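Local coordinates for Slr0280 protein (Synechocystis sp., PDB 5H3K) that is of unknown function but carries a phosphodiester glycosidase (NAGPA-type) domain and so may hydrolyse a phosphodiester-linked sugar, at residues A[302-311]-A[371-379]; A[335-343]-A[575-586]. One frame throughout, in Å; residues are numbered along the deposited sequence.

Contact 1 (A[302-311]-A[371-379])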
loop_
_atom_site.group_PDB
_atom_site.type_symbol
_atom_site.label_atom_id
_atom_site.label_comp_id
_atom_site.label_asym_id
_atom_site.label_seq_id
_atom_site.Cartn_x
_atom_site.Cartn_y
_atom_site.Cartn_z
ATOM N N PRO A 302 9.825 6.449 -13.438
ATOM C CA PRO A 302 8.799 5.838 -14.289
ATOM C C PRO A 302 9.269 5.741 -15.742
ATOM O O PRO A 302 8.551 5.228 -16.600
ATOM C CB PRO A 302 7.623 6.814 -14.159
ATOM C CG PRO A 302 8.285 8.145 -13.988
ATOM C CD PRO A 302 9.558 7.882 -13.199
ATOM N N ARG A 303 10.474 6.234 -15.998
ATOM C CA ARG A 303 11.085 6.150 -17.320
ATOM C C ARG A 303 12.072 4.988 -17.428
ATOM O O ARG A 303 12.564 4.690 -18.519
ATOM C CB ARG A 303 11.791 7.467 -17.659
ATOM C CG ARG A 303 10.841 8.630 -17.899
ATOM C CD ARG A 303 11.491 9.962 -17.578
ATOM N NE ARG A 303 11.530 10.233 -16.138
ATOM C CZ ARG A 303 12.642 10.479 -15.451
ATOM N NH1 ARG A 303 13.815 10.494 -16.069
ATOM N NH2 ARG A 303 12.584 10.717 -14.149
ATOM N N SER A 304 12.369 4.336 -16.302
ATOM C CA SER A 304 13.214 3.139 -16.317
ATOM C C SER A 304 12.532 2.048 -17.118
ATOM O O SER A 304 11.311 1.886 -17.049
ATOM C CB SER A 304 13.524 2.632 -14.906
ATOM O OG SER A 304 14.375 3.532 -14.223
ATOM N N PRO A 305 13.318 1.297 -17.902
ATOM C CA PRO A 305 12.725 0.300 -18.803
ATOM C C PRO A 305 11.947 -0.763 -18.036
ATOM O O PRO A 305 12.438 -1.299 -17.041
ATOM C CB PRO A 305 13.945 -0.324 -19.497
ATOM C CG PRO A 305 15.040 0.704 -19.353
ATOM C CD PRO A 305 14.786 1.356 -18.019
ATOM N N GLY A 306 10.726 -1.036 -18.477
ATOM C CA GLY A 306 9.945 -2.098 -17.879
ATOM C C GLY A 306 9.163 -1.713 -16.632
ATOM O O GLY A 306 8.463 -2.562 -16.071
ATOM N N ILE A 307 9.276 -0.461 -16.192
ATOM C CA ILE A 307 8.503 -0.005 -15.029
ATOM C C ILE A 307 7.160 0.557 -15.456
ATOM O O ILE A 307 7.091 1.395 -16.361
ATOM C CB ILE A 307 9.255 1.050 -14.203
ATOM C CG1 ILE A 307 10.447 0.399 -13.494
ATOM C CG2 ILE A 307 8.314 1.714 -13.177
ATOM C CD1 ILE A 307 11.055 1.250 -12.395
ATOM N N SER A 308 6.091 0.099 -14.802
ATOM C CA SER A 308 4.768 0.655 -15.041
ATOM C C SER A 308 4.046 0.795 -13.712
ATOM O O SER A 308 4.430 0.164 -12.722
ATOM C CB SER A 308 3.952 -0.209 -16.006
ATOM O OG SER A 308 3.836 -1.544 -15.547
ATOM N N LEU A 309 3.034 1.658 -13.690
ATOM C CA LEU A 309 2.170 1.783 -12.525
ATOM C C LEU A 309 0.735 1.457 -12.932
ATOM O O LEU A 309 0.301 1.779 -14.041
ATOM C CB LEU A 309 2.247 3.179 -11.893
ATOM C CG LEU A 309 3.463 3.513 -11.021
ATOM C CD1 LEU A 309 4.695 3.668 -11.876
ATOM C CD2 LEU A 309 3.224 4.794 -10.234
ATOM N N ARG A 310 0.014 0.792 -12.035
ATOM C CA ARG A 310 -1.401 0.488 -12.240
ATOM C C ARG A 310 -2.153 0.658 -10.946
ATOM O O ARG A 310 -1.675 0.238 -9.895
ATOM C CB ARG A 310 -1.597 -0.966 -12.689
ATOM C CG ARG A 310 -1.160 -1.274 -14.125
ATOM C CD ARG A 310 -2.033 -0.548 -15.149
ATOM N NE ARG A 310 -1.658 -0.920 -16.509
ATOM C CZ ARG A 310 -0.733 -0.286 -17.225
ATOM N NH1 ARG A 310 -0.087 0.756 -16.718
ATOM N NH2 ARG A 310 -0.451 -0.702 -18.453
ATOM N N PRO A 311 -3.360 1.230 -11.018
ATOM C CA PRO A 311 -4.242 1.147 -9.855
ATOM C C PRO A 311 -4.694 -0.292 -9.673
ATOM O O PRO A 311 -4.922 -1.009 -10.660
ATOM C CB PRO A 311 -5.429 2.048 -10.233
ATOM C CG PRO A 311 -5.428 2.099 -11.724
ATOM C CD PRO A 311 -3.999 1.887 -12.176
ATOM N N ILE A 371 -4.178 12.245 -9.727
ATOM C CA ILE A 371 -2.985 12.063 -10.553
ATOM C C ILE A 371 -3.332 11.159 -11.735
ATOM O O ILE A 371 -4.129 10.235 -11.596
ATOM C CB ILE A 371 -1.808 11.465 -9.720
ATOM C CG1 ILE A 371 -0.504 11.466 -10.525
ATOM C CG2 ILE A 371 -2.134 10.053 -9.202
ATOM C CD1 ILE A 371 0.684 10.837 -9.766
ATOM N N ALA A 372 -2.756 11.422 -12.905
ATOM C CA ALA A 372 -2.934 10.521 -14.038
ATOM C C ALA A 372 -1.593 10.320 -14.707
ATOM O O ALA A 372 -0.708 11.168 -14.580
ATOM C CB ALA A 372 -3.960 11.086 -15.032
ATOM N N TRP A 373 -1.430 9.207 -15.413
ATOM C CA TRP A 373 -0.136 8.877 -15.994
ATOM C C TRP A 373 -0.247 7.919 -17.159
ATOM O O TRP A 373 -1.290 7.291 -17.359
ATOM C CB TRP A 373 0.794 8.265 -14.927
ATOM C CG TRP A 373 0.367 6.910 -14.445
ATOM C CD1 TRP A 373 0.743 5.704 -14.955
ATOM C CD2 TRP A 373 -0.495 6.623 -13.335
ATOM N NE1 TRP A 373 0.156 4.685 -14.252
ATOM C CE2 TRP A 373 -0.604 5.220 -13.246
ATOM C CE3 TRP A 373 -1.192 7.418 -12.413
ATOM C CZ2 TRP A 373 -1.376 4.587 -12.269
ATOM C CZ3 TRP A 373 -1.969 6.789 -11.443
ATOM C CH2 TRP A 373 -2.050 5.389 -11.376
ATOM N N ASN A 374 0.831 7.800 -17.931
ATOM C CA ASN A 374 0.886 6.790 -18.985
ATOM C C ASN A 374 2.106 5.888 -18.788
ATOM O O ASN A 374 2.878 6.070 -17.832
ATOM C CB ASN A 374 0.858 7.426 -20.390
ATOM C CG ASN A 374 2.050 8.369 -20.651
ATOM O OD1 ASN A 374 3.135 8.203 -20.083
ATOM N ND2 ASN A 374 1.845 9.363 -21.525
ATOM N N ASP A 375 2.289 4.927 -19.684
ATOM C CA ASP A 375 3.389 3.970 -19.536
ATOM C C ASP A 375 4.702 4.470 -20.126
ATOM O O ASP A 375 5.675 3.719 -20.239
ATOM C CB ASP A 375 3.016 2.621 -20.135
ATOM C CG ASP A 375 2.034 1.877 -19.285
ATOM O OD1 ASP A 375 1.728 2.364 -18.166
ATOM O OD2 ASP A 375 1.562 0.812 -19.730
ATOM N N GLN A 376 4.722 5.742 -20.494
ATOM C CA GLN A 376 5.943 6.385 -20.942
ATOM C C GLN A 376 6.497 7.293 -19.840
ATOM O O GLN A 376 7.493 7.997 -20.021
ATOM C CB GLN A 376 5.678 7.095 -22.267
ATOM C CG GLN A 376 5.148 6.088 -23.314
ATOM C CD GLN A 376 4.363 6.720 -24.441
ATOM O OE1 GLN A 376 4.910 7.456 -25.266
ATOM N NE2 GLN A 376 3.063 6.428 -24.488
ATOM N N GLY A 377 5.865 7.235 -18.672
ATOM C CA GLY A 377 6.385 7.912 -17.499
ATOM C C GLY A 377 5.925 9.345 -17.333
ATOM O O GLY A 377 6.383 10.051 -16.439
ATOM N N GLN A 378 5.016 9.783 -18.195
ATOM C CA GLN A 378 4.465 11.125 -18.084
ATOM C C GLN A 378 3.315 11.156 -17.085
ATOM O O GLN A 378 2.527 10.211 -17.013
ATOM C CB GLN A 378 3.969 11.603 -19.445
ATOM C CG GLN A 378 5.094 11.762 -20.473
ATOM C CD GLN A 378 4.560 12.006 -21.861
ATOM O OE1 GLN A 378 3.715 11.255 -22.352
ATOM N NE2 GLN A 378 5.032 13.073 -22.499
ATOM N N THR A 379 3.225 12.250 -16.330
ATOM C CA THR A 379 2.170 12.427 -15.318
ATOM C C THR A 379 1.467 13.772 -15.450
ATOM O O THR A 379 1.982 14.700 -16.070
ATOM C CB THR A 379 2.718 12.335 -13.873
ATOM O OG1 THR A 379 3.655 13.400 -13.649
ATOM C CG2 THR A 379 3.399 10.999 -13.619
HETATM O O HOH W 1 6.426 1.344 -19.045
HETATM O O HOH W 2 2.764 3.184 -15.924
#

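Contact 2 (A[335-343]-A[575-586])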
loop_
_atom_site.group_PDB
_atom_site.type_symbol
_atom_site.label_atom_id
_atom_site.label_comp_id
_atom_site.label_asym_id
_atom_site.label_seq_id
_atom_site.Cartn_x
_atom_site.Cartn_y
_atom_site.Cartn_z
ATOM N N ALA A 335 5.501 -5.006 -7.267
ATOM C CA ALA A 335 6.794 -4.831 -6.625
ATOM C C ALA A 335 6.718 -3.795 -5.506
ATOM O O ALA A 335 7.391 -3.937 -4.484
ATOM C CB ALA A 335 7.848 -4.424 -7.654
ATOM N N VAL A 336 5.935 -2.737 -5.725
ATOM C CA VAL A 336 5.669 -1.706 -4.714
ATOM C C VAL A 336 4.184 -1.384 -4.746
ATOM O O VAL A 336 3.562 -1.398 -5.815
ATOM C CB VAL A 336 6.444 -0.373 -4.982
ATOM C CG1 VAL A 336 6.580 0.449 -3.697
ATOM C CG2 VAL A 336 7.829 -0.636 -5.566
ATOM N N ALA A 337 3.592 -1.086 -3.594
ATOM C CA ALA A 337 2.222 -0.588 -3.597
ATOM C C ALA A 337 2.007 0.343 -2.433
ATOM O O ALA A 337 2.615 0.174 -1.376
ATOM C CB ALA A 337 1.218 -1.742 -3.553
ATOM N N ILE A 338 1.152 1.344 -2.629
ATOM C CA ILE A 338 0.714 2.199 -1.527
ATOM C C ILE A 338 -0.808 2.251 -1.570
ATOM O O ILE A 338 -1.412 2.193 -2.647
ATOM C CB ILE A 338 1.360 3.610 -1.594
ATOM C CG1 ILE A 338 1.110 4.377 -0.288
ATOM C CG2 ILE A 338 0.866 4.393 -2.820
ATOM C CD1 ILE A 338 1.870 5.707 -0.199
ATOM N N ASN A 339 -1.444 2.315 -0.407
ATOM C CA ASN A 339 -2.890 2.520 -0.362
ATOM C C ASN A 339 -3.240 3.832 -1.065
ATOM O O ASN A 339 -2.442 4.795 -1.080
ATOM C CB ASN A 339 -3.369 2.578 1.090
ATOM C CG ASN A 339 -2.956 3.857 1.768
ATOM O OD1 ASN A 339 -1.773 4.059 2.074
ATOM N ND2 ASN A 339 -3.920 4.759 1.975
ATOM N N ALA A 340 -4.420 3.888 -1.671
ATOM C CA ALA A 340 -4.722 5.017 -2.547
ATOM C C ALA A 340 -6.040 5.734 -2.253
ATOM O O ALA A 340 -6.082 6.665 -1.440
ATOM C CB ALA A 340 -4.629 4.585 -4.041
ATOM N N GLY A 341 -7.122 5.330 -2.915
ATOM C CA GLY A 341 -8.336 6.129 -2.884
ATOM C C GLY A 341 -9.236 5.991 -1.656
ATOM O O GLY A 341 -9.204 4.981 -0.947
ATOM N N PHE A 342 -10.071 7.004 -1.425
ATOM C CA PHE A 342 -11.082 6.956 -0.374
ATOM C C PHE A 342 -12.197 5.954 -0.691
ATOM O O PHE A 342 -12.494 5.668 -1.859
ATOM C CB PHE A 342 -11.683 8.345 -0.185
ATOM C CG PHE A 342 -10.694 9.363 0.301
ATOM C CD1 PHE A 342 -10.264 10.391 -0.526
ATOM C CD2 PHE A 342 -10.189 9.279 1.590
ATOM C CE1 PHE A 342 -9.337 11.341 -0.071
ATOM C CE2 PHE A 342 -9.261 10.224 2.062
ATOM C CZ PHE A 342 -8.840 11.244 1.241
ATOM N N PHE A 343 -12.810 5.423 0.357
ATOM C CA PHE A 343 -13.859 4.425 0.219
ATOM C C PHE A 343 -14.757 4.465 1.440
ATOM O O PHE A 343 -14.414 5.076 2.464
ATOM C CB PHE A 343 -13.256 3.010 0.037
ATOM C CG PHE A 343 -12.364 2.553 1.191
ATOM C CD1 PHE A 343 -11.022 2.918 1.241
ATOM C CD2 PHE A 343 -12.873 1.756 2.213
ATOM C CE1 PHE A 343 -10.196 2.508 2.301
ATOM C CE2 PHE A 343 -12.057 1.341 3.277
ATOM C CZ PHE A 343 -10.710 1.723 3.314
ATOM N N ASN A 575 -2.456 14.174 -1.755
ATOM C CA ASN A 575 -2.784 13.453 -0.535
ATOM C C ASN A 575 -3.621 12.238 -0.892
ATOM O O ASN A 575 -4.583 12.350 -1.655
ATOM C CB ASN A 575 -3.553 14.337 0.444
ATOM C CG ASN A 575 -3.752 13.662 1.791
ATOM O OD1 ASN A 575 -2.775 13.325 2.485
ATOM N ND2 ASN A 575 -5.015 13.422 2.158
ATOM N N LEU A 576 -3.222 11.075 -0.389
ATOM C CA LEU A 576 -3.991 9.847 -0.577
ATOM C C LEU A 576 -4.715 9.586 0.737
ATOM O O LEU A 576 -4.549 10.349 1.702
ATOM C CB LEU A 576 -3.049 8.682 -0.939
ATOM C CG LEU A 576 -2.284 8.827 -2.273
ATOM C CD1 LEU A 576 -1.226 7.711 -2.493
ATOM C CD2 LEU A 576 -3.242 8.885 -3.455
ATOM N N ASP A 577 -5.523 8.530 0.801
ATOM C CA ASP A 577 -6.206 8.177 2.050
ATOM C C ASP A 577 -5.169 7.913 3.161
ATOM O O ASP A 577 -4.080 7.393 2.906
ATOM C CB ASP A 577 -7.092 6.944 1.804
ATOM C CG ASP A 577 -8.006 6.601 2.974
ATOM O OD1 ASP A 577 -8.310 7.465 3.838
ATOM O OD2 ASP A 577 -8.457 5.423 3.001
ATOM N N GLY A 578 -5.489 8.299 4.392
ATOM C CA GLY A 578 -4.545 8.134 5.486
ATOM C C GLY A 578 -5.099 7.382 6.679
ATOM O O GLY A 578 -5.939 6.482 6.529
ATOM N N GLY A 579 -4.630 7.744 7.870
ATOM C CA GLY A 579 -5.033 7.057 9.088
ATOM C C GLY A 579 -4.626 5.593 9.052
ATOM O O GLY A 579 -3.520 5.270 8.616
ATOM N N SER A 580 -5.514 4.706 9.496
ATOM C CA SER A 580 -5.225 3.268 9.505
ATOM C C SER A 580 -5.109 2.702 8.085
ATOM O O SER A 580 -4.585 1.608 7.884
ATOM C CB SER A 580 -6.314 2.513 10.276
ATOM O OG SER A 580 -7.578 2.732 9.676
ATOM N N SER A 581 -5.592 3.439 7.092
ATOM C CA SER A 581 -5.417 2.993 5.709
ATOM C C SER A 581 -3.966 3.098 5.238
ATOM O O SER A 581 -3.554 2.346 4.356
ATOM C CB SER A 581 -6.303 3.783 4.751
ATOM O OG SER A 581 -7.674 3.596 5.056
ATOM N N THR A 582 -3.194 4.011 5.821
ATOM C CA THR A 582 -1.822 4.230 5.340
ATOM C C THR A 582 -1.009 2.942 5.423
ATOM O O THR A 582 -0.905 2.339 6.481
ATOM C CB THR A 582 -1.107 5.364 6.105
ATOM O OG1 THR A 582 -1.723 6.619 5.767
ATOM C CG2 THR A 582 0.378 5.427 5.704
ATOM N N SER A 583 -0.429 2.533 4.296
ATOM C CA SER A 583 0.395 1.329 4.236
ATOM C C SER A 583 1.175 1.307 2.921
ATOM O O SER A 583 0.641 1.630 1.856
ATOM C CB SER A 583 -0.479 0.078 4.414
ATOM O OG SER A 583 -1.756 0.275 3.801
ATOM N N LEU A 584 2.445 0.947 3.014
ATOM C CA LEU A 584 3.358 0.999 1.875
ATOM C C LEU A 584 4.101 -0.325 1.834
ATOM O O LEU A 584 4.805 -0.666 2.791
ATOM C CB LEU A 584 4.341 2.164 2.065
ATOM C CG LEU A 584 5.528 2.337 1.115
ATOM C CD1 LEU A 584 5.030 2.371 -0.315
ATOM C CD2 LEU A 584 6.274 3.623 1.461
ATOM N N ALA A 585 3.932 -1.082 0.741
ATOM C CA ALA A 585 4.510 -2.428 0.647
ATOM C C ALA A 585 5.615 -2.475 -0.398
ATOM O O ALA A 585 5.484 -1.894 -1.475
ATOM C CB ALA A 585 3.431 -3.488 0.323
ATOM N N LEU A 586 6.699 -3.179 -0.080
ATOM C CA LEU A 586 7.801 -3.353 -1.014
ATOM C C LEU A 586 8.195 -4.819 -0.998
ATOM O O LEU A 586 8.468 -5.381 0.068
ATOM C CB LEU A 586 8.993 -2.462 -0.620
ATOM C CG LEU A 586 10.243 -2.590 -1.508
ATOM C CD1 LEU A 586 9.967 -2.037 -2.903
ATOM C CD2 LEU A 586 11.464 -1.903 -0.868
HETATM O O HOH W 3 -6.765 3.706 1.345
HETATM O O HOH W 4 -11.242 5.923 3.018
#

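Contact 1 (A[302-311]-A[371-379])
The carbonyl oxygen L309 O is gripped by two side-chain donors from opposite faces of its plane. W373 NE1 donates across the contact, 2.9 Å from L309 O. R310 NH1 donates on the other face, from the next residue along the same strand. Neither sits on a lone pair; the indole N-H stands 59° out of the carbonyl plane. The oxygen lies at the edge of the indole, in the ring plane. L309 CB packs 3.8 Å from W373 CE2, and P311 CD lies 3.8 Å from W373 CZ2.

R310 also holds D375 end-on. NH1 of R310 meets D375 OD1 at 2.8 Å, and NH2 of R310 meets D375 OD2 at 2.8 Å. Each oxygen uses its syn lone pair, and the two flat groups are only 7° apart. The R310 chain starts away from the turn but bends at chi2 (-66°), which helps bring its end back to D375. Q357 also accepts from R310 NH2, outside the two segments. Water 2 accepts from L309 N and probably donates to D375 OD1; water 1 lies between I307 O and D375 O and may bridge them. At the other end P302 CB packs 3.7 Å from G377 CA.

The 374-377 segment is a type I beta turn whose N374 OD1 forms an Asx turn. The contact is thus a beta hairpin turn clipped to a neighbouring strand by a bidentate salt bridge.

Contact 2 (A[335-343]-A[575-586])
Strands 336-339 and 584-586 run antiparallel at 171°, with A337 and A585 as the hydrogen-bonded pair. A585 N lies 2.8 Å from A337 O, and N339 N donates to S583 O at the strand end. V336 and I338 face the same side as L584 and L586. There V336 CG2 meets L586 CD1 at 3.7 Å, the two side chains lying side by side. I338 CG2 reaches L576 CD1 at 3.9 Å.

At the end of strand 336-339 the side chain of N339 takes over. Its CG lies between the backbone N and the carbonyl carbon (chi1 72°), and the amide turns into the 577-583 loop. N339 ND2 donates to D577 O at 2.8 Å, with that oxygen in the amide plane. N339 OD1 accepts from S583 N at 3.0 Å, and also bonds S532. The D577 backbone is held as well, with D577 N 3.0 Å from A340 O.

The D577 carboxylate lies beside two phenylalanines. OD1 of D577 lies 3.4 Å from F342 CE2, the two side chains crossing obliquely. OD2 of D577 approaches the F343 ring obliquely, with the planes 82° apart.

Both ends of the N339 amide are used, which probably helps fix the shape of the glycine- and serine-rich loop. Two waters bridge D577 OD2 to N339 ND2 and F343 N, so part of the carboxylate's hydrogen bonding is met through water.

How the contacts relate
The two contacts lie in one region of the fold, their centres 18 Å apart and their nearest atoms about 6 Å apart. They do not touch. Strands 307-313 and 336-339 belong to the same antiparallel sheet, and both pair with strand 600-609. Contact 1 then reaches out to strand 369-373 of the large mixed sheet. Contact 2 stays closer to the chain centre, adding strand 584-586 and the loop after strand 572-576. Along the chain the segments alternate: 302-311, 335-343, 371-379, 575-586. The chain therefore returns to this sheet late, in a part that belongs to the phosphodiester glycosidase family, and earlier and later parts build it together.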